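Local structure of regulator of nonsense transcripts 2 (Homo sapiens, 4CEM) at residues 23-28 against 200-205; 149-154 against 196-201. The protein probably acts as an adaptor factor in nonsense-mediated mRNA decay, with this fragment holding the first of its three MIF4G domains. All blocks are in the same frame, centred on the assembly; numbering follows the deposited sequence.

Contact 1 (23-28 against 200-205); sequences HLRKEL and GDDIAG
Arg25 of helix 6-33 reaches across to two consecutive aspartates, Asp201 and Asp202, in the last turn of helix 189-204, and the three form a salt-bridge network joining helix 6-33 to helix 189-204 in this all-helical MIF4G structure. The backbones stand well apart, 9.8 Å between the CA atoms of Arg25 and Asp202, so one long side chain makes the crossing. With CG anti to the carbonyl carbon (chi1 -73°) and the chain extended from CG to NE, the guanidinium is delivered edge-on to the acids.

Both salt bridges use the same nitrogen. Arg25 NH1 donates to Asp201 OD1 at 2.9 Å and to Asp202 OD2 at 2.6 Å, and both acceptors lie close to the guanidinium plane. The carboxylates are turned differently: that of Asp201 stands almost upright to the guanidinium, the planes 84° apart, and its OD1 is met from above the carboxylate plane, while Asp202 is inclined less steeply and slides past the arginine in the opposite direction, offering the anti side of OD2. Replacing Arg25 by a methionine would probably leave the buried carboxylate of Asp202 without this cation and Asp201 to rely on its bridge to Arg21.

Around this network, Arg25 NH2 also pairs with Glu155, and Asp201 OD2 pairs with Arg21, so two arginines of helix 6-33 face acids of helices 189-204 and 143-158. Ile158 and Ile227 touch the side chains of both Arg25 and Asp202.

A hydrogen bond inside 200-205 holds the first acid: the backbone N of Asp202 donates to Asp201 OD1 at 2.8 Å, and this N and Arg25 NH1 approach that oxygen from the same face of the carboxylate.

Contact 2 (149-154 against 196-201); sequences DLRFIA and CRHCGD
The segments that carry the Arg151-His198 and Ala154-Cys199 pairs are helical and run in nearly the same direction, their axes 25° apart and 9.6 Å from each other at closest approach. The backbones come nearest at Ala154 and Cys199, whose CA atoms are 6.6 Å apart. At that point Ala154 CB packs against Cys199 SG at 3.4 Å, a small methyl-to-sulfur contact that suits the close approach, and the sulfur also rests near the backbone of Arg151.

Beside it, the contact is a flat stack with no hydrogen bond across it. The guanidinium of Arg151 lies over one face of the His198 ring, centres 3.7 Å apart and planes 15° from parallel, with ND1 over the middle of the guanidinium and NH1 nearer the rim of the ring, 3.3 Å from His198 CE1. CG of Arg151 is anti to the backbone N (chi1 172°) and the extended chain brings CD over the same ring face in a CH-pi contact. The other ring face meets Arg197 CG.

Helix 164-181 links the two in sequence, and such side-by-side, same-direction neighbours fit the layered helical hairpins of HEAT-like MIF4G domains. Ile100 touches both stacked side chains, Val103 and Ala106 of helix 103-116 meet Arg151 and Phe152 respectively, and Trp128 of helix 120-137 packs on Ile153.

Both contacts use helix 189-204 and overlap in sequence at Gly200 and Asp201, of which Asp201 takes part in contact 1; their centres are about 10 Å apart. Contact 2 lies close to the centre of the chain, about 3 Å from it, between helices 143-158 and 189-204; contact 1 lies about 13 Å out, where helix 6-33 packs, yet its touching residues are largely buried. Their chemistry differs accordingly: paired charges bridge widely spaced backbones in contact 1, whereas stacking and small-residue packing join closer helices in contact 2, whose stacked pair is partly exposed. They meet where Arg25 NH2 probably bonds to His198 O and where Ile203 packs on Ala154.

Contact 1 (23-28 against 200-205)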
loop_
_atom_site.group_PDB
_atom_site.type_symbol
_atom_site.label_atom_id
_atom_site.label_comp_id
_atom_site.label_asym_id
_atom_site.label_seq_id
_atom_site.Cartn_x
_atom_site.Cartn_y
_atom_site.Cartn_z
ATOM N N HIS A 23 -13.628 -11.081 -2.988
ATOM C CA HIS A 23 -14.963 -11.190 -2.423
ATOM C C HIS A 23 -15.190 -10.200 -1.321
ATOM O O HIS A 23 -16.265 -9.617 -1.238
ATOM C CB HIS A 23 -15.238 -12.604 -1.928
ATOM C CG HIS A 23 -15.461 -13.606 -3.039
ATOM N ND1 HIS A 23 -16.253 -13.347 -4.100
ATOM C CD2 HIS A 23 -14.982 -14.900 -3.212
ATOM C CE1 HIS A 23 -16.270 -14.412 -4.918
ATOM N NE2 HIS A 23 -15.495 -15.367 -4.369
ATOM N N LEU A 24 -14.187 -9.991 -0.470
ATOM C CA LEU A 24 -14.319 -9.035 0.640
ATOM C C LEU A 24 -14.524 -7.602 0.150
ATOM O O LEU A 24 -15.427 -6.892 0.608
ATOM C CB LEU A 24 -13.090 -9.084 1.558
ATOM C CG LEU A 24 -13.128 -8.133 2.762
ATOM C CD1 LEU A 24 -14.423 -8.331 3.536
ATOM C CD2 LEU A 24 -11.902 -8.338 3.649
ATOM N N ARG A 25 -13.673 -7.189 -0.780
ATOM C CA ARG A 25 -13.750 -5.854 -1.350
ATOM C C ARG A 25 -15.116 -5.570 -1.982
ATOM O O ARG A 25 -15.666 -4.478 -1.835
ATOM C CB ARG A 25 -12.652 -5.682 -2.399
ATOM C CG ARG A 25 -11.258 -5.537 -1.818
ATOM C CD ARG A 25 -10.224 -5.372 -2.915
ATOM N NE ARG A 25 -8.882 -5.240 -2.363
ATOM C CZ ARG A 25 -7.769 -5.127 -3.086
ATOM N NH1 ARG A 25 -7.813 -5.125 -4.410
ATOM N NH2 ARG A 25 -6.599 -5.019 -2.478
ATOM N N LYS A 26 -15.641 -6.568 -2.690
ATOM C CA LYS A 26 -16.910 -6.472 -3.400
ATOM C C LYS A 26 -18.052 -6.314 -2.414
ATOM O O LYS A 26 -19.010 -5.588 -2.654
ATOM C CB LYS A 26 -17.122 -7.748 -4.213
ATOM C CG LYS A 26 -17.968 -7.584 -5.458
ATOM C CD LYS A 26 -17.171 -6.968 -6.600
ATOM C CE LYS A 26 -17.965 -6.998 -7.891
ATOM N NZ LYS A 26 -18.425 -8.384 -8.205
ATOM N N GLU A 27 -17.927 -7.005 -1.291
ATOM C CA GLU A 27 -18.944 -7.026 -0.251
ATOM C C GLU A 27 -18.936 -5.690 0.508
ATOM O O GLU A 27 -19.970 -5.064 0.682
ATOM C CB GLU A 27 -18.654 -8.203 0.687
ATOM C CG GLU A 27 -19.794 -8.616 1.600
ATOM C CD GLU A 27 -19.325 -9.366 2.849
ATOM O OE1 GLU A 27 -18.215 -9.951 2.838
ATOM O OE2 GLU A 27 -20.075 -9.376 3.854
ATOM N N LEU A 28 -17.751 -5.264 0.941
ATOM C CA LEU A 28 -17.568 -3.990 1.625
ATOM C C LEU A 28 -17.932 -2.779 0.777
ATOM O O LEU A 28 -18.571 -1.850 1.275
ATOM C CB LEU A 28 -16.117 -3.851 2.106
ATOM C CG LEU A 28 -15.812 -4.555 3.425
ATOM C CD1 LEU A 28 -14.373 -4.286 3.839
ATOM C CD2 LEU A 28 -16.792 -4.110 4.505
ATOM N N GLY A 200 -2.696 -3.069 -6.575
ATOM C CA GLY A 200 -2.449 -2.865 -7.999
ATOM C C GLY A 200 -3.447 -3.546 -8.923
ATOM O O GLY A 200 -3.676 -3.087 -10.047
ATOM N N ASP A 201 -4.032 -4.646 -8.470
ATOM C CA ASP A 201 -5.032 -5.333 -9.273
ATOM C C ASP A 201 -6.190 -4.384 -9.570
ATOM O O ASP A 201 -6.502 -4.131 -10.725
ATOM C CB ASP A 201 -5.512 -6.657 -8.625
ATOM C CG ASP A 201 -5.729 -6.561 -7.093
ATOM O OD1 ASP A 201 -5.804 -5.439 -6.522
ATOM O OD2 ASP A 201 -5.829 -7.640 -6.460
ATOM N N ASP A 202 -6.778 -3.820 -8.526
ATOM C CA ASP A 202 -7.964 -2.982 -8.666
ATOM C C ASP A 202 -7.664 -1.521 -9.006
ATOM O O ASP A 202 -8.414 -0.909 -9.769
ATOM C CB ASP A 202 -8.812 -3.063 -7.402
ATOM C CG ASP A 202 -9.611 -4.346 -7.323
ATOM O OD1 ASP A 202 -10.249 -4.706 -8.326
ATOM O OD2 ASP A 202 -9.620 -4.992 -6.257
ATOM N N ILE A 203 -6.586 -0.954 -8.470
ATOM C CA ILE A 203 -6.304 0.458 -8.725
ATOM C C ILE A 203 -5.522 0.701 -10.022
ATOM O O ILE A 203 -5.827 1.641 -10.754
ATOM C CB ILE A 203 -5.615 1.127 -7.520
ATOM C CG1 ILE A 203 -6.639 1.346 -6.406
ATOM C CG2 ILE A 203 -5.001 2.468 -7.906
ATOM C CD1 ILE A 203 -6.014 1.437 -5.034
ATOM N N ALA A 204 -4.532 -0.141 -10.310
ATOM C CA ALA A 204 -3.701 0.032 -11.513
ATOM C C ALA A 204 -4.063 -0.912 -12.661
ATOM O O ALA A 204 -3.466 -0.831 -13.738
ATOM C CB ALA A 204 -2.228 -0.136 -11.163
ATOM N N GLY A 205 -5.015 -1.815 -12.436
ATOM C CA GLY A 205 -5.326 -2.859 -13.419
ATOM C C GLY A 205 -4.230 -3.908 -13.577
ATOM O O GLY A 205 -4.162 -4.581 -14.592
#

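Contact 2 (149-154 against 196-201)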
loop_
_atom_site.group_PDB
_atom_site.type_symbol
_atom_site.label_atom_id
_atom_site.label_comp_id
_atom_site.label_asym_id
_atom_site.label_seq_id
_atom_site.Cartn_x
_atom_site.Cartn_y
_atom_site.Cartn_z
ATOM N N ASP A 149 0.202 3.740 4.823
ATOM C CA ASP A 149 -0.747 4.801 4.494
ATOM C C ASP A 149 -1.259 4.655 3.072
ATOM O O ASP A 149 -2.467 4.724 2.824
ATOM C CB ASP A 149 -0.110 6.191 4.650
ATOM C CG ASP A 149 0.012 6.637 6.101
ATOM O OD1 ASP A 149 -0.288 5.834 7.010
ATOM O OD2 ASP A 149 0.412 7.806 6.327
ATOM N N LEU A 150 -0.335 4.455 2.138
ATOM C CA LEU A 150 -0.704 4.348 0.732
ATOM C C LEU A 150 -1.630 3.152 0.523
ATOM O O LEU A 150 -2.650 3.261 -0.149
ATOM C CB LEU A 150 0.532 4.246 -0.159
ATOM C CG LEU A 150 0.264 4.490 -1.647
ATOM C CD1 LEU A 150 -0.069 5.950 -1.901
ATOM C CD2 LEU A 150 1.452 4.060 -2.497
ATOM N N ARG A 151 -1.292 2.018 1.119
ATOM C CA ARG A 151 -2.160 0.858 1.028
ATOM C C ARG A 151 -3.512 1.154 1.661
ATOM O O ARG A 151 -4.557 0.769 1.124
ATOM C CB ARG A 151 -1.536 -0.349 1.715
ATOM C CG ARG A 151 -2.492 -1.529 1.818
ATOM C CD ARG A 151 -1.906 -2.639 2.652
ATOM N NE ARG A 151 -2.860 -3.724 2.831
ATOM C CZ ARG A 151 -2.620 -4.818 3.549
ATOM N NH1 ARG A 151 -1.454 -4.974 4.163
ATOM N NH2 ARG A 151 -3.549 -5.760 3.655
ATOM N N PHE A 152 -3.475 1.826 2.809
ATOM C CA PHE A 152 -4.680 2.134 3.570
ATOM C C PHE A 152 -5.619 3.012 2.730
ATOM O O PHE A 152 -6.761 2.629 2.496
ATOM C CB PHE A 152 -4.302 2.807 4.890
ATOM C CG PHE A 152 -5.413 2.861 5.930
ATOM C CD1 PHE A 152 -6.708 2.415 5.675
ATOM C CD2 PHE A 152 -5.138 3.380 7.193
ATOM C CE1 PHE A 152 -7.689 2.495 6.646
ATOM C CE2 PHE A 152 -6.120 3.461 8.163
ATOM C CZ PHE A 152 -7.395 3.016 7.889
ATOM N N ILE A 153 -5.143 4.158 2.241
ATOM C CA ILE A 153 -6.013 5.028 1.427
ATOM C C ILE A 153 -6.482 4.334 0.142
ATOM O O ILE A 153 -7.601 4.602 -0.343
ATOM C CB ILE A 153 -5.395 6.415 1.105
ATOM C CG1 ILE A 153 -4.172 6.290 0.205
ATOM C CG2 ILE A 153 -5.049 7.169 2.389
ATOM C CD1 ILE A 153 -3.606 7.631 -0.205
ATOM N N ALA A 154 -5.640 3.437 -0.384
ATOM C CA ALA A 154 -6.028 2.547 -1.495
ATOM C C ALA A 154 -7.258 1.702 -1.144
ATOM O O ALA A 154 -8.258 1.767 -1.847
ATOM C CB ALA A 154 -4.872 1.649 -1.896
ATOM N N CYS A 196 1.582 -2.115 -5.075
ATOM C CA CYS A 196 1.274 -2.951 -6.220
ATOM C C CYS A 196 0.779 -4.305 -5.742
ATOM O O CYS A 196 -0.314 -4.732 -6.101
ATOM C CB CYS A 196 2.498 -3.102 -7.135
ATOM S SG CYS A 196 2.780 -1.654 -8.187
ATOM N N ARG A 197 1.580 -4.962 -4.914
ATOM C CA ARG A 197 1.211 -6.249 -4.336
ATOM C C ARG A 197 -0.238 -6.275 -3.828
ATOM O O ARG A 197 -0.997 -7.172 -4.171
ATOM C CB ARG A 197 2.192 -6.613 -3.209
ATOM C CG ARG A 197 1.722 -7.728 -2.279
ATOM C CD ARG A 197 2.871 -8.441 -1.575
ATOM N NE ARG A 197 3.816 -9.012 -2.541
ATOM C CZ ARG A 197 5.058 -8.574 -2.781
ATOM N NH1 ARG A 197 5.581 -7.545 -2.111
ATOM N NH2 ARG A 197 5.794 -9.187 -3.705
ATOM N N HIS A 198 -0.618 -5.281 -3.030
ATOM C CA HIS A 198 -1.904 -5.298 -2.335
ATOM C C HIS A 198 -3.045 -4.761 -3.135
ATOM O O HIS A 198 -4.116 -5.351 -3.116
ATOM C CB HIS A 198 -1.802 -4.559 -1.004
ATOM C CG HIS A 198 -0.988 -5.302 0.034
ATOM N ND1 HIS A 198 -1.507 -6.296 0.781
ATOM C CD2 HIS A 198 0.352 -5.182 0.414
ATOM C CE1 HIS A 198 -0.555 -6.782 1.601
ATOM N NE2 HIS A 198 0.581 -6.099 1.375
ATOM N N CYS A 199 -2.838 -3.655 -3.851
ATOM C CA CYS A 199 -3.944 -2.905 -4.475
ATOM C C CYS A 199 -3.837 -2.697 -5.992
ATOM O O CYS A 199 -4.783 -2.200 -6.618
ATOM C CB CYS A 199 -4.075 -1.544 -3.789
ATOM S SG CYS A 199 -4.164 -1.655 -1.982
ATOM N N GLY A 200 -2.696 -3.069 -6.575
ATOM C CA GLY A 200 -2.449 -2.865 -7.999
ATOM C C GLY A 200 -3.447 -3.546 -8.923
ATOM O O GLY A 200 -3.676 -3.087 -10.047
ATOM N N ASP A 201 -4.032 -4.646 -8.470
ATOM C CA ASP A 201 -5.032 -5.333 -9.273
ATOM C C ASP A 201 -6.190 -4.384 -9.570
ATOM O O ASP A 201 -6.502 -4.131 -10.725
ATOM C CB ASP A 201 -5.512 -6.657 -8.625
ATOM C CG ASP A 201 -5.729 -6.561 -7.093
ATOM O OD1 ASP A 201 -5.804 -5.439 -6.522
ATOM O OD2 ASP A 201 -5.829 -7.640 -6.460
#